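Local coordinates for protein Non-sulfated chondroitin lyase E66 (Autographa californica nucleopolyhedrovirus, PDB 3VSN) that has chondroitin lyase activity, is a component of the viral envelope and is essential for oral infectivity, perhaps by digesting chondroitin sulfate in the host midgut, at residues A[322-327]-A[343-348]; A[429-434]-A[588-593]; A[606-611]-A[650-655]; A[612-617]-A[639-644]. All blocks are in the same frame, centred on the assembly; numbering follows the deposited sequence.

Contact 1: residues A[322-327]-A[343-348]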
loop_
_atom_site.group_PDB
_atom_site.type_symbol
_atom_site.label_atom_id
_atom_site.label_comp_id
_atom_site.label_asym_id
_atom_site.label_seq_id
_atom_site.Cartn_x
_atom_site.Cartn_y
_atom_site.Cartn_z
ATOM N N ALA A 322 12.332 1.442 -4.059
ATOM C CA ALA A 322 12.614 2.493 -3.098
ATOM C C ALA A 322 13.837 2.029 -2.318
ATOM O O ALA A 322 13.728 1.190 -1.422
ATOM C CB ALA A 322 11.419 2.705 -2.184
ATOM N N ASP A 323 15.004 2.553 -2.696
ATOM C CA ASP A 323 16.292 2.002 -2.257
ATOM C C ASP A 323 16.656 2.305 -0.802
ATOM O O ASP A 323 17.470 1.597 -0.204
ATOM C CB ASP A 323 17.421 2.483 -3.173
ATOM C CG ASP A 323 17.273 2.000 -4.611
ATOM O OD1 ASP A 323 16.476 1.069 -4.882
ATOM O OD2 ASP A 323 17.970 2.566 -5.476
ATOM N N TYR A 324 16.077 3.365 -0.247
ATOM C CA TYR A 324 16.313 3.736 1.149
ATOM C C TYR A 324 15.254 3.163 2.092
ATOM O O TYR A 324 15.576 2.680 3.180
ATOM C CB TYR A 324 16.323 5.256 1.299
ATOM C CG TYR A 324 17.608 5.924 0.876
ATOM C CD1 TYR A 324 18.717 5.941 1.722
ATOM C CD2 TYR A 324 17.706 6.567 -0.358
ATOM C CE1 TYR A 324 19.896 6.567 1.345
ATOM C CE2 TYR A 324 18.879 7.197 -0.745
ATOM C CZ TYR A 324 19.969 7.195 0.109
ATOM O OH TYR A 324 21.134 7.821 -0.270
ATOM N N SER A 325 13.994 3.243 1.672
ATOM C CA SER A 325 12.859 2.794 2.483
ATOM C C SER A 325 12.646 1.288 2.366
ATOM O O SER A 325 11.962 0.686 3.200
ATOM C CB SER A 325 11.590 3.539 2.071
ATOM O OG SER A 325 11.751 4.937 2.244
ATOM N N LYS A 326 13.239 0.701 1.321
ATOM C CA LYS A 326 13.306 -0.758 1.095
ATOM C C LYS A 326 11.990 -1.381 0.619
ATOM O O LYS A 326 11.369 -2.172 1.330
ATOM C CB LYS A 326 13.871 -1.519 2.317
ATOM C CG LYS A 326 15.106 -0.896 2.974
ATOM C CD LYS A 326 16.253 -0.686 1.993
ATOM C CE LYS A 326 17.475 -0.109 2.690
ATOM N NZ LYS A 326 18.628 0.073 1.763
ATOM N N VAL A 327 11.572 -1.014 -0.589
ATOM C CA VAL A 327 10.413 -1.632 -1.229
ATOM C C VAL A 327 10.768 -1.925 -2.685
ATOM O O VAL A 327 11.297 -1.060 -3.385
ATOM C CB VAL A 327 9.143 -0.739 -1.153
ATOM C CG1 VAL A 327 7.961 -1.411 -1.838
ATOM C CG2 VAL A 327 8.783 -0.417 0.292
ATOM N N THR A 343 15.210 -2.215 7.106
ATOM C CA THR A 343 16.319 -1.325 7.451
ATOM C C THR A 343 16.221 -0.976 8.933
ATOM O O THR A 343 15.123 -0.812 9.463
ATOM C CB THR A 343 16.354 -0.032 6.589
ATOM O OG1 THR A 343 17.346 0.868 7.106
ATOM C CG2 THR A 343 14.991 0.679 6.575
ATOM N N ASN A 344 17.368 -0.873 9.600
ATOM C CA ASN A 344 17.405 -0.426 10.997
ATOM C C ASN A 344 16.813 0.978 11.206
ATOM O O ASN A 344 16.475 1.348 12.331
ATOM C CB ASN A 344 18.836 -0.482 11.540
ATOM C CG ASN A 344 19.820 0.265 10.660
ATOM O OD1 ASN A 344 20.567 -0.344 9.896
ATOM N ND2 ASN A 344 19.809 1.588 10.745
ATOM N N ARG A 345 16.686 1.746 10.124
ATOM C CA ARG A 345 16.102 3.097 10.169
ATOM C C ARG A 345 14.577 3.134 10.326
ATOM O O ARG A 345 14.019 4.156 10.735
ATOM C CB ARG A 345 16.474 3.884 8.912
ATOM C CG ARG A 345 17.926 4.324 8.831
ATOM C CD ARG A 345 18.124 5.277 7.659
ATOM N NE ARG A 345 17.734 4.660 6.393
ATOM C CZ ARG A 345 18.555 3.970 5.608
ATOM N NH1 ARG A 345 19.831 3.809 5.945
ATOM N NH2 ARG A 345 18.100 3.440 4.482
ATOM N N LEU A 346 13.901 2.041 9.976
ATOM C CA LEU A 346 12.437 2.022 9.977
ATOM C C LEU A 346 11.879 0.819 10.726
ATOM O O LEU A 346 12.507 -0.241 10.766
ATOM C CB LEU A 346 11.887 2.054 8.542
ATOM C CG LEU A 346 12.178 3.293 7.680
ATOM C CD1 LEU A 346 11.822 3.032 6.221
ATOM C CD2 LEU A 346 11.442 4.526 8.200
ATOM N N ALA A 347 10.697 0.995 11.315
ATOM C CA ALA A 347 10.007 -0.092 11.998
ATOM C C ALA A 347 9.759 -1.247 11.036
ATOM O O ALA A 347 9.445 -1.029 9.865
ATOM C CB ALA A 347 8.688 0.395 12.581
ATOM N N TYR A 348 9.921 -2.470 11.525
ATOM C CA TYR A 348 9.513 -3.641 10.755
ATOM C C TYR A 348 8.069 -4.008 11.079
ATOM O O TYR A 348 7.445 -4.788 10.362
ATOM C CB TYR A 348 10.457 -4.831 10.984
ATOM C CG TYR A 348 10.351 -5.503 12.342
ATOM C CD1 TYR A 348 11.198 -5.139 13.389
ATOM C CD2 TYR A 348 9.420 -6.520 12.572
ATOM C CE1 TYR A 348 11.116 -5.762 14.628
ATOM C CE2 TYR A 348 9.329 -7.149 13.805
ATOM C CZ TYR A 348 10.178 -6.763 14.828
ATOM O OH TYR A 348 10.086 -7.389 16.047
#
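A single hydrogen bond joins the two loops: R345 NH2 donates to the backbone oxygen Y324 O over 2.9 Å. The bond is bent (N-H...O 143°), its donor 19° from the carbonyl plane but the oxygen close to the guanidinium plane. The same nitrogen, R345 NH2, meets the Y324 ring edge 3.8 Å from Y324 CD1. K326 NZ is 4.4 Å from R345 NH2, yet both form salt bridges to E608 OE2, which probably offsets the like charges. A bend at chi2 (-56°) folds the lysine back, and K326 NZ donates to D323 O at 2.7 Å. The K326 and T343 side chains cross at about a right angle, K326 CG 3.9 Å from T343 CB, and L346 CD1 lies 3.8 Å from the backbone oxygen S325 O. Inside 343-346, a type I turn, T343 OG1 accepts from R345 N as an ST turn and lies over the guanidinium face. A G1 bulge (K326 and V327 facing A322) closes the hairpin between strands 318-322 and 327-331; the partner loop leads from strand 335-340 to strand 349-351, its L346 side chain about 10 Å from those of H246, a proton acceptor of the active site, and E350, important for activity.

Contact 2: residues A[429-434]-A[588-593]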
loop_
_atom_site.group_PDB
_atom_site.type_symbol
_atom_site.label_atom_id
_atom_site.label_comp_id
_atom_site.label_asym_id
_atom_site.label_seq_id
_atom_site.Cartn_x
_atom_site.Cartn_y
_atom_site.Cartn_z
ATOM N N LEU A 429 17.600 -8.198 -1.717
ATOM C CA LEU A 429 18.443 -8.982 -0.823
ATOM C C LEU A 429 18.325 -8.396 0.572
ATOM O O LEU A 429 18.695 -7.240 0.792
ATOM C CB LEU A 429 19.899 -8.932 -1.295
ATOM C CG LEU A 429 20.965 -9.619 -0.435
ATOM C CD1 LEU A 429 20.670 -11.100 -0.256
ATOM C CD2 LEU A 429 22.346 -9.406 -1.045
ATOM N N VAL A 430 17.804 -9.193 1.503
ATOM C CA VAL A 430 17.507 -8.728 2.854
ATOM C C VAL A 430 18.288 -9.536 3.885
ATOM O O VAL A 430 18.302 -10.766 3.838
ATOM C CB VAL A 430 15.996 -8.844 3.179
ATOM C CG1 VAL A 430 15.708 -8.371 4.602
ATOM C CG2 VAL A 430 15.155 -8.065 2.174
ATOM N N TYR A 431 18.938 -8.827 4.800
ATOM C CA TYR A 431 19.530 -9.423 5.991
ATOM C C TYR A 431 18.807 -8.784 7.158
ATOM O O TYR A 431 18.858 -7.564 7.337
ATOM C CB TYR A 431 21.031 -9.121 6.046
ATOM C CG TYR A 431 21.793 -9.644 7.262
ATOM C CD1 TYR A 431 21.355 -10.762 7.985
ATOM C CD2 TYR A 431 22.988 -9.036 7.654
ATOM C CE1 TYR A 431 22.072 -11.233 9.081
ATOM C CE2 TYR A 431 23.711 -9.501 8.743
ATOM C CZ TYR A 431 23.252 -10.597 9.450
ATOM O OH TYR A 431 23.978 -11.049 10.529
ATOM N N ALA A 432 18.113 -9.608 7.934
ATOM C CA ALA A 432 17.277 -9.107 9.014
ATOM C C ALA A 432 17.383 -9.968 10.264
ATOM O O ALA A 432 17.632 -11.175 10.181
ATOM C CB ALA A 432 15.832 -9.012 8.553
ATOM N N LYS A 433 17.217 -9.325 11.417
ATOM C CA LYS A 433 17.083 -10.022 12.691
ATOM C C LYS A 433 16.057 -9.285 13.549
ATOM O O LYS A 433 16.101 -8.056 13.668
ATOM C CB LYS A 433 18.431 -10.144 13.411
ATOM C CG LYS A 433 18.388 -11.018 14.660
ATOM C CD LYS A 433 19.759 -11.163 15.302
ATOM C CE LYS A 433 19.732 -12.172 16.443
ATOM N NZ LYS A 433 21.081 -12.326 17.060
ATOM N N PHE A 434 15.135 -10.046 14.132
ATOM C CA PHE A 434 14.013 -9.485 14.874
ATOM C C PHE A 434 13.988 -10.019 16.306
ATOM O O PHE A 434 13.612 -11.174 16.538
ATOM C CB PHE A 434 12.689 -9.820 14.173
ATOM C CG PHE A 434 12.701 -9.592 12.680
ATOM C CD1 PHE A 434 12.429 -8.335 12.151
ATOM C CD2 PHE A 434 12.953 -10.646 11.800
ATOM C CE1 PHE A 434 12.418 -8.126 10.778
ATOM C CE2 PHE A 434 12.946 -10.443 10.426
ATOM C CZ PHE A 434 12.675 -9.181 9.915
ATOM N N PHE A 588 23.091 -12.839 -6.171
ATOM C CA PHE A 588 23.032 -12.450 -4.779
ATOM C C PHE A 588 24.378 -12.836 -4.190
ATOM O O PHE A 588 24.741 -14.011 -4.184
ATOM C CB PHE A 588 21.896 -13.188 -4.057
ATOM C CG PHE A 588 20.532 -12.956 -4.658
ATOM C CD1 PHE A 588 19.738 -11.895 -4.226
ATOM C CD2 PHE A 588 20.035 -13.802 -5.650
ATOM C CE1 PHE A 588 18.477 -11.677 -4.773
ATOM C CE2 PHE A 588 18.775 -13.586 -6.204
ATOM C CZ PHE A 588 18.000 -12.523 -5.763
ATOM N N ASN A 589 25.137 -11.852 -3.734
ATOM C CA ASN A 589 26.424 -12.127 -3.092
ATOM C C ASN A 589 26.620 -11.142 -1.960
ATOM O O ASN A 589 27.380 -10.181 -2.077
ATOM C CB ASN A 589 27.588 -12.062 -4.089
ATOM C CG ASN A 589 28.894 -12.581 -3.500
ATOM O OD1 ASN A 589 28.893 -13.449 -2.623
ATOM N ND2 ASN A 589 30.015 -12.053 -3.981
ATOM N N TYR A 590 25.903 -11.385 -0.868
ATOM C CA TYR A 590 25.841 -10.441 0.239
ATOM C C TYR A 590 27.204 -9.809 0.549
ATOM O O TYR A 590 28.178 -10.535 0.760
ATOM C CB TYR A 590 25.251 -11.093 1.496
ATOM C CG TYR A 590 24.867 -10.033 2.482
ATOM C CD1 TYR A 590 25.785 -9.567 3.420
ATOM C CD2 TYR A 590 23.617 -9.430 2.421
ATOM C CE1 TYR A 590 25.452 -8.553 4.300
ATOM C CE2 TYR A 590 23.273 -8.418 3.294
ATOM C CZ TYR A 590 24.193 -7.987 4.231
ATOM O OH TYR A 590 23.851 -6.982 5.094
ATOM N N PRO A 591 27.275 -8.462 0.619
ATOM C CA PRO A 591 26.187 -7.472 0.636
ATOM C C PRO A 591 25.658 -7.004 -0.727
ATOM O O PRO A 591 24.721 -6.195 -0.775
ATOM C CB PRO A 591 26.825 -6.291 1.373
ATOM C CG PRO A 591 28.258 -6.355 0.969
ATOM C CD PRO A 591 28.590 -7.820 0.832
ATOM N N TRP A 592 26.248 -7.502 -1.810
ATOM C CA TRP A 592 25.902 -7.047 -3.155
ATOM C C TRP A 592 24.780 -7.822 -3.782
ATOM O O TRP A 592 24.638 -9.024 -3.561
ATOM C CB TRP A 592 27.138 -7.070 -4.050
ATOM C CG TRP A 592 28.139 -6.028 -3.626
ATOM C CD1 TRP A 592 29.271 -6.201 -2.831
ATOM C CD2 TRP A 592 28.102 -4.595 -3.929
ATOM N NE1 TRP A 592 29.922 -5.009 -2.640
ATOM C CE2 TRP A 592 29.275 -4.005 -3.276
ATOM C CE3 TRP A 592 27.253 -3.774 -4.665
ATOM C CZ2 TRP A 592 29.560 -2.648 -3.364
ATOM C CZ3 TRP A 592 27.549 -2.408 -4.744
ATOM C CH2 TRP A 592 28.677 -1.860 -4.111
ATOM N N VAL A 593 23.961 -7.121 -4.560
ATOM C CA VAL A 593 22.958 -7.758 -5.408
ATOM C C VAL A 593 23.078 -7.158 -6.808
ATOM O O VAL A 593 23.403 -5.973 -6.954
ATOM C CB VAL A 593 21.520 -7.622 -4.828
ATOM C CG1 VAL A 593 21.014 -6.184 -4.899
ATOM C CG2 VAL A 593 20.552 -8.562 -5.539
#
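The rings of Y431 and Y590 form an offset edge-to-face pair, centroids 5.5 Å apart and planes at 81°, with the edge of Y431 directed at a face of Y590. The pair joins two seven-stranded antiparallel sheets, consistent with the protein's beta-sandwich architecture: strand 426-434 of one meets the tip of a beta hairpin, strands 584-589 and 592-597, of the other. The opposite face of Y590 carries P591 CB, 3.9 Å above the plane and displaced toward the rim. At the Y431 ring edge lies Y590 OH, 3.4 Å from Y431 CD2. K443 makes cation-pi contacts with both rings. The hairpin tip is a two-residue turn with a cis peptide before P591, closed by mutual backbone hydrogen bonds between N589 and W592. Holding Y590 CG anti to the backbone nitrogen (chi1 -165°) sends its ring out from the turn to the strand, where Y590 CE2 approaches Y431 CB at 3.6 Å. At the other end L429 CB packs on V593 CB at 4.1 Å, its CD1 approaches the F588 ring obliquely, and its CD2 touches Y590 CD2 at 3.7 Å. The same methyl, L429 CD2, also presses against the backbone oxygen W592 O at 3.4 Å.

Contact 3: residues A[606-611]-A[650-655]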
loop_
_atom_site.group_PDB
_atom_site.type_symbol
_atom_site.label_atom_id
_atom_site.label_comp_id
_atom_site.label_asym_id
_atom_site.label_seq_id
_atom_site.Cartn_x
_atom_site.Cartn_y
_atom_site.Cartn_z
ATOM N N ALA A 606 23.877 -3.742 0.227
ATOM C CA ALA A 606 22.982 -3.679 1.386
ATOM C C ALA A 606 23.539 -2.755 2.470
ATOM O O ALA A 606 22.812 -2.352 3.380
ATOM C CB ALA A 606 22.714 -5.073 1.944
ATOM N N ASN A 607 24.830 -2.429 2.362
ATOM C CA ASN A 607 25.460 -1.427 3.222
ATOM C C ASN A 607 25.251 0.001 2.710
ATOM O O ASN A 607 25.670 0.963 3.352
ATOM C CB ASN A 607 26.954 -1.731 3.392
ATOM C CG ASN A 607 27.196 -3.035 4.122
ATOM O OD1 ASN A 607 26.521 -3.337 5.107
ATOM N ND2 ASN A 607 28.142 -3.823 3.634
ATOM N N GLU A 608 24.600 0.115 1.549
ATOM C CA GLU A 608 24.270 1.400 0.913
ATOM C C GLU A 608 25.508 2.195 0.483
ATOM O O GLU A 608 25.496 3.430 0.442
ATOM C CB GLU A 608 23.316 2.225 1.797
ATOM C CG GLU A 608 22.015 1.490 2.122
ATOM C CD GLU A 608 21.160 2.183 3.170
ATOM O OE1 GLU A 608 21.714 2.864 4.058
ATOM O OE2 GLU A 608 19.922 2.031 3.119
ATOM N N ASP A 609 26.573 1.467 0.149
ATOM C CA ASP A 609 27.795 2.066 -0.381
ATOM C C ASP A 609 27.486 2.905 -1.618
ATOM O O ASP A 609 26.723 2.482 -2.491
ATOM C CB ASP A 609 28.809 0.978 -0.747
ATOM C CG ASP A 609 29.375 0.257 0.470
ATOM O OD1 ASP A 609 28.916 0.506 1.606
ATOM O OD2 ASP A 609 30.292 -0.567 0.291
ATOM N N THR A 610 28.074 4.095 -1.685
ATOM C CA THR A 610 27.900 4.967 -2.849
ATOM C C THR A 610 29.056 4.797 -3.836
ATOM O O THR A 610 29.092 5.444 -4.884
ATOM C CB THR A 610 27.752 6.445 -2.439
ATOM O OG1 THR A 610 28.897 6.841 -1.677
ATOM C CG2 THR A 610 26.488 6.640 -1.598
ATOM N N THR A 611 29.996 3.918 -3.488
ATOM C CA THR A 611 31.055 3.501 -4.405
ATOM C C THR A 611 31.031 1.982 -4.578
ATOM O O THR A 611 30.637 1.258 -3.659
ATOM C CB THR A 611 32.454 3.951 -3.930
ATOM O OG1 THR A 611 32.727 3.392 -2.640
ATOM C CG2 THR A 611 32.550 5.477 -3.861
ATOM N N PHE A 650 18.345 10.053 -4.067
ATOM C CA PHE A 650 17.085 9.311 -4.164
ATOM C C PHE A 650 17.292 7.810 -4.373
ATOM O O PHE A 650 16.519 6.997 -3.867
ATOM C CB PHE A 650 16.217 9.865 -5.310
ATOM C CG PHE A 650 16.096 11.368 -5.327
ATOM C CD1 PHE A 650 15.155 12.018 -4.531
ATOM C CD2 PHE A 650 16.913 12.137 -6.156
ATOM C CE1 PHE A 650 15.039 13.402 -4.551
ATOM C CE2 PHE A 650 16.801 13.524 -6.181
ATOM C CZ PHE A 650 15.862 14.157 -5.377
ATOM N N ASP A 651 18.331 7.456 -5.124
ATOM C CA ASP A 651 18.545 6.082 -5.588
ATOM C C ASP A 651 19.970 5.621 -5.299
ATOM O O ASP A 651 20.897 6.426 -5.333
ATOM C CB ASP A 651 18.283 5.994 -7.093
ATOM C CG ASP A 651 16.855 6.356 -7.469
ATOM O OD1 ASP A 651 15.914 5.707 -6.970
ATOM O OD2 ASP A 651 16.672 7.281 -8.287
ATOM N N LEU A 652 20.140 4.325 -5.037
ATOM C CA LEU A 652 21.446 3.781 -4.637
ATOM C C LEU A 652 21.983 2.681 -5.555
ATOM O O LEU A 652 22.924 1.964 -5.197
ATOM C CB LEU A 652 21.389 3.275 -3.191
ATOM C CG LEU A 652 21.242 4.336 -2.096
ATOM C CD1 LEU A 652 20.862 3.692 -0.770
ATOM C CD2 LEU A 652 22.522 5.149 -1.956
ATOM N N GLN A 653 21.401 2.565 -6.746
ATOM C CA GLN A 653 21.808 1.531 -7.693
ATOM C C GLN A 653 22.824 2.045 -8.705
ATOM O O GLN A 653 22.636 3.104 -9.305
ATOM C CB GLN A 653 20.592 0.947 -8.414
ATOM C CG GLN A 653 19.643 0.186 -7.498
ATOM C CD GLN A 653 18.390 -0.292 -8.206
ATOM O OE1 GLN A 653 18.431 -0.693 -9.371
ATOM N NE2 GLN A 653 17.264 -0.260 -7.496
ATOM N N PHE A 654 23.902 1.286 -8.881
ATOM C CA PHE A 654 24.891 1.558 -9.915
ATOM C C PHE A 654 24.397 0.931 -11.211
ATOM O O PHE A 654 24.160 -0.276 -11.266
ATOM C CB PHE A 654 26.250 0.949 -9.540
ATOM C CG PHE A 654 26.795 1.435 -8.227
ATOM C CD1 PHE A 654 26.408 0.835 -7.031
ATOM C CD2 PHE A 654 27.702 2.487 -8.187
ATOM C CE1 PHE A 654 26.904 1.288 -5.819
ATOM C CE2 PHE A 654 28.207 2.941 -6.979
ATOM C CZ PHE A 654 27.809 2.341 -5.795
ATOM N N ILE A 655 24.246 1.749 -12.248
ATOM C CA ILE A 655 23.746 1.271 -13.533
ATOM C C ILE A 655 24.844 1.344 -14.592
ATOM O O ILE A 655 25.502 2.380 -14.753
ATOM C CB ILE A 655 22.483 2.043 -13.979
ATOM C CG1 ILE A 655 21.384 1.925 -12.908
ATOM C CG2 ILE A 655 21.974 1.523 -15.322
ATOM C CD1 ILE A 655 20.260 2.937 -13.045
HETATM O O HOH W 1 24.648 0.687 -3.202
#
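L652 and F654 both place CG beside their own backbone nitrogen and anti to the carbonyl carbon (chi1 -69° and -58°), which carries the leucine methyls to E608 and the phenyl ring to the backbone of 609-611. E608 has the same first torsion, which sets its CG beside the leucine as the two side chains cross obliquely: L652 CD1 lies 3.8 Å from E608 CG and equally far from CB. The extended remainder of the chain carries the carboxylate on to K326 and R345. F654 enters differently, its rim against main-chain atoms. F654 CE1 is 3.5 Å from D609 O, F654 CE2 is 3.4 Å from T610 O, and F654 CZ is 3.4 Å from T610 C. T611 N lies in the plane of the ring at its edge, consistent with a rim-first approach.

Between the leucine contact and the ring-to-backbone contact the polar link is indirect. A water donates to D609 O at 2.8 Å and to L652 O at 2.9 Å, so one molecule satisfies a carbonyl from each segment.

In the fold, the contact fastens the connection from strand 600-605 to strand 611-613 onto the start of strand 654-658 and the residues just before it. F654 pairs by backbone hydrogen bonds with F603 of strand 600-605, L652 packs on M604 of that strand, and T610 is backbone-bonded to L645 of strand 642-645, a residue that the F654 side chain also touches.

Contact 4: residues A[612-617]-A[639-644]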
loop_
_atom_site.group_PDB
_atom_site.type_symbol
_atom_site.label_atom_id
_atom_site.label_comp_id
_atom_site.label_asym_id
_atom_site.label_seq_id
_atom_site.Cartn_x
_atom_site.Cartn_y
_atom_site.Cartn_z
ATOM N N ILE A 612 31.422 1.516 -5.763
ATOM C CA ILE A 612 31.521 0.084 -6.076
ATOM C C ILE A 612 32.902 -0.205 -6.677
ATOM O O ILE A 612 33.300 0.450 -7.643
ATOM C CB ILE A 612 30.390 -0.386 -7.032
ATOM C CG1 ILE A 612 30.449 -1.905 -7.261
ATOM C CG2 ILE A 612 30.425 0.367 -8.363
ATOM C CD1 ILE A 612 29.245 -2.463 -7.999
ATOM N N PRO A 613 33.646 -1.169 -6.100
ATOM C CA PRO A 613 34.974 -1.487 -6.631
ATOM C C PRO A 613 34.919 -2.202 -7.980
ATOM O O PRO A 613 33.970 -2.955 -8.241
ATOM C CB PRO A 613 35.567 -2.424 -5.567
ATOM C CG PRO A 613 34.737 -2.215 -4.342
ATOM C CD PRO A 613 33.363 -1.924 -4.868
ATOM N N PHE A 614 35.932 -1.968 -8.819
ATOM C CA PHE A 614 36.069 -2.682 -10.090
ATOM C C PHE A 614 36.013 -4.191 -9.860
ATOM O O PHE A 614 35.414 -4.921 -10.654
ATOM C CB PHE A 614 37.395 -2.356 -10.797
ATOM C CG PHE A 614 37.496 -0.948 -11.328
ATOM C CD1 PHE A 614 36.550 -0.438 -12.213
ATOM C CD2 PHE A 614 38.579 -0.147 -10.980
ATOM C CE1 PHE A 614 36.665 0.858 -12.705
ATOM C CE2 PHE A 614 38.698 1.150 -11.470
ATOM C CZ PHE A 614 37.739 1.652 -12.333
ATOM N N SER A 615 36.637 -4.646 -8.772
ATOM C CA SER A 615 36.755 -6.082 -8.483
ATOM C C SER A 615 35.418 -6.748 -8.147
ATOM O O SER A 615 35.224 -7.935 -8.435
ATOM C CB SER A 615 37.781 -6.337 -7.371
ATOM O OG SER A 615 37.389 -5.735 -6.148
ATOM N N VAL A 616 34.503 -5.989 -7.545
ATOM C CA VAL A 616 33.162 -6.496 -7.241
ATOM C C VAL A 616 32.399 -6.736 -8.544
ATOM O O VAL A 616 31.744 -7.769 -8.712
ATOM C CB VAL A 616 32.386 -5.548 -6.293
ATOM C CG1 VAL A 616 30.907 -5.919 -6.228
ATOM C CG2 VAL A 616 32.998 -5.583 -4.899
ATOM N N ILE A 617 32.503 -5.784 -9.466
ATOM C CA ILE A 617 31.891 -5.911 -10.785
ATOM C C ILE A 617 32.473 -7.120 -11.528
ATOM O O ILE A 617 31.721 -7.943 -12.065
ATOM C CB ILE A 617 32.064 -4.613 -11.612
ATOM C CG1 ILE A 617 31.378 -3.439 -10.897
ATOM C CG2 ILE A 617 31.499 -4.784 -13.016
ATOM C CD1 ILE A 617 31.770 -2.065 -11.405
ATOM N N TYR A 639 35.995 6.620 -9.854
ATOM C CA TYR A 639 36.376 7.266 -8.608
ATOM C C TYR A 639 37.151 6.248 -7.789
ATOM O O TYR A 639 36.619 5.192 -7.458
ATOM C CB TYR A 639 35.114 7.695 -7.858
ATOM C CG TYR A 639 35.355 8.387 -6.538
ATOM C CD1 TYR A 639 35.384 7.663 -5.341
ATOM C CD2 TYR A 639 35.539 9.770 -6.483
ATOM C CE1 TYR A 639 35.601 8.298 -4.127
ATOM C CE2 TYR A 639 35.756 10.413 -5.273
ATOM C CZ TYR A 639 35.785 9.673 -4.104
ATOM O OH TYR A 639 36.001 10.313 -2.908
ATOM N N GLY A 640 38.405 6.554 -7.468
ATOM C CA GLY A 640 39.275 5.577 -6.814
ATOM C C GLY A 640 39.354 4.299 -7.634
ATOM O O GLY A 640 39.417 4.343 -8.864
ATOM N N ASN A 641 39.312 3.155 -6.957
ATOM C CA ASN A 641 39.415 1.864 -7.636
ATOM C C ASN A 641 38.047 1.292 -8.018
ATOM O O ASN A 641 37.784 0.103 -7.831
ATOM C CB ASN A 641 40.196 0.868 -6.769
ATOM C CG ASN A 641 40.858 -0.228 -7.584
ATOM O OD1 ASN A 641 41.177 -0.042 -8.758
ATOM N ND2 ASN A 641 41.083 -1.377 -6.953
ATOM N N GLY A 642 37.182 2.147 -8.555
ATOM C CA GLY A 642 35.839 1.736 -8.944
ATOM C C GLY A 642 35.013 2.904 -9.439
ATOM O O GLY A 642 35.544 3.812 -10.082
ATOM N N PHE A 643 33.717 2.877 -9.137
ATOM C CA PHE A 643 32.792 3.924 -9.561
ATOM C C PHE A 643 32.054 4.520 -8.373
ATOM O O PHE A 643 31.834 3.849 -7.371
ATOM C CB PHE A 643 31.758 3.375 -10.545
ATOM C CG PHE A 643 32.346 2.828 -11.807
ATOM C CD1 PHE A 643 32.544 3.650 -12.912
ATOM C CD2 PHE A 643 32.678 1.478 -11.901
ATOM C CE1 PHE A 643 33.082 3.140 -14.084
ATOM C CE2 PHE A 643 33.214 0.965 -13.069
ATOM C CZ PHE A 643 33.416 1.796 -14.163
ATOM N N LYS A 644 31.655 5.777 -8.513
ATOM C CA LYS A 644 30.885 6.475 -7.500
ATOM C C LYS A 644 29.600 6.966 -8.154
ATOM O O LYS A 644 29.624 7.420 -9.291
ATOM C CB LYS A 644 31.699 7.647 -6.959
ATOM C CG LYS A 644 31.019 8.500 -5.903
ATOM C CD LYS A 644 32.000 9.541 -5.382
ATOM C CE LYS A 644 31.324 10.587 -4.515
ATOM N NZ LYS A 644 30.908 10.001 -3.211
HETATM O O HOH W 2 38.684 -2.892 -7.295
#
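I612 and F643 form an antiparallel hydrogen-bonded pair in which both backbone groups of each residue are used: I612 N donates to F643 O and F643 N to I612 O, each at 2.9 Å, with N-H...O angles of 159° and 161°. I612 O has an additional CA-H...O contact from G642 CA at 3.1 Å. P613 has no N-H to offer and stands opposite G642 in a non-hydrogen-bonded pair. It is also the N-cap of helix 614-623. The next donor, F614 N, bonds to N641 O at 2.9 Å, nearly straight at 171° and on a lone pair in the carbonyl plane. N641 O accepts again from a water, and that water accepts from S615 N at 3.1 Å; the first two amides of the helix are thus satisfied by a loop carbonyl and by solvent.

Around these bonds the F614 ring lies flat over G642, whose CA stands 3.7 Å from the ring centroid in a CH-pi contact almost on the normal. N641 OD1 lies at the edge of that ring. F614 also turns its own edge to the face of F643, an offset T-shaped pair with centroids 5.3 Å apart, while I617 CD1 touches F643 CD2 at 3.7 Å.

Strand 642-645 is the middle of a small antiparallel sheet, between 611-613 and 636-639. I612 packs on W592 and F654, and I617 and F643 reach F656 of strand 654-658.

Overall arrangement
Contact 1 is the buried one, its centre about 15 Å from the centre of the chain, against about 36 Å for contact 4, which includes exposed residues; contacts 2 and 3 are partly buried. Chemistry follows position: charged and backbone groups in contact 1, aromatic and aliphatic packing in contact 2, a leucine contact, a ring edge against main chain and a bridging water in contact 3, strand pairing with stacked rings in contact 4. Contacts 2 and 3 reach the same seven-stranded sheet. E608 ties contact 3 to contact 1; Y348 against F434 joins contacts 1 and 2. Contact 4 is nested inside contact 3; W592 of contact 2 packs on T611 of contact 3 and I612 of contact 4.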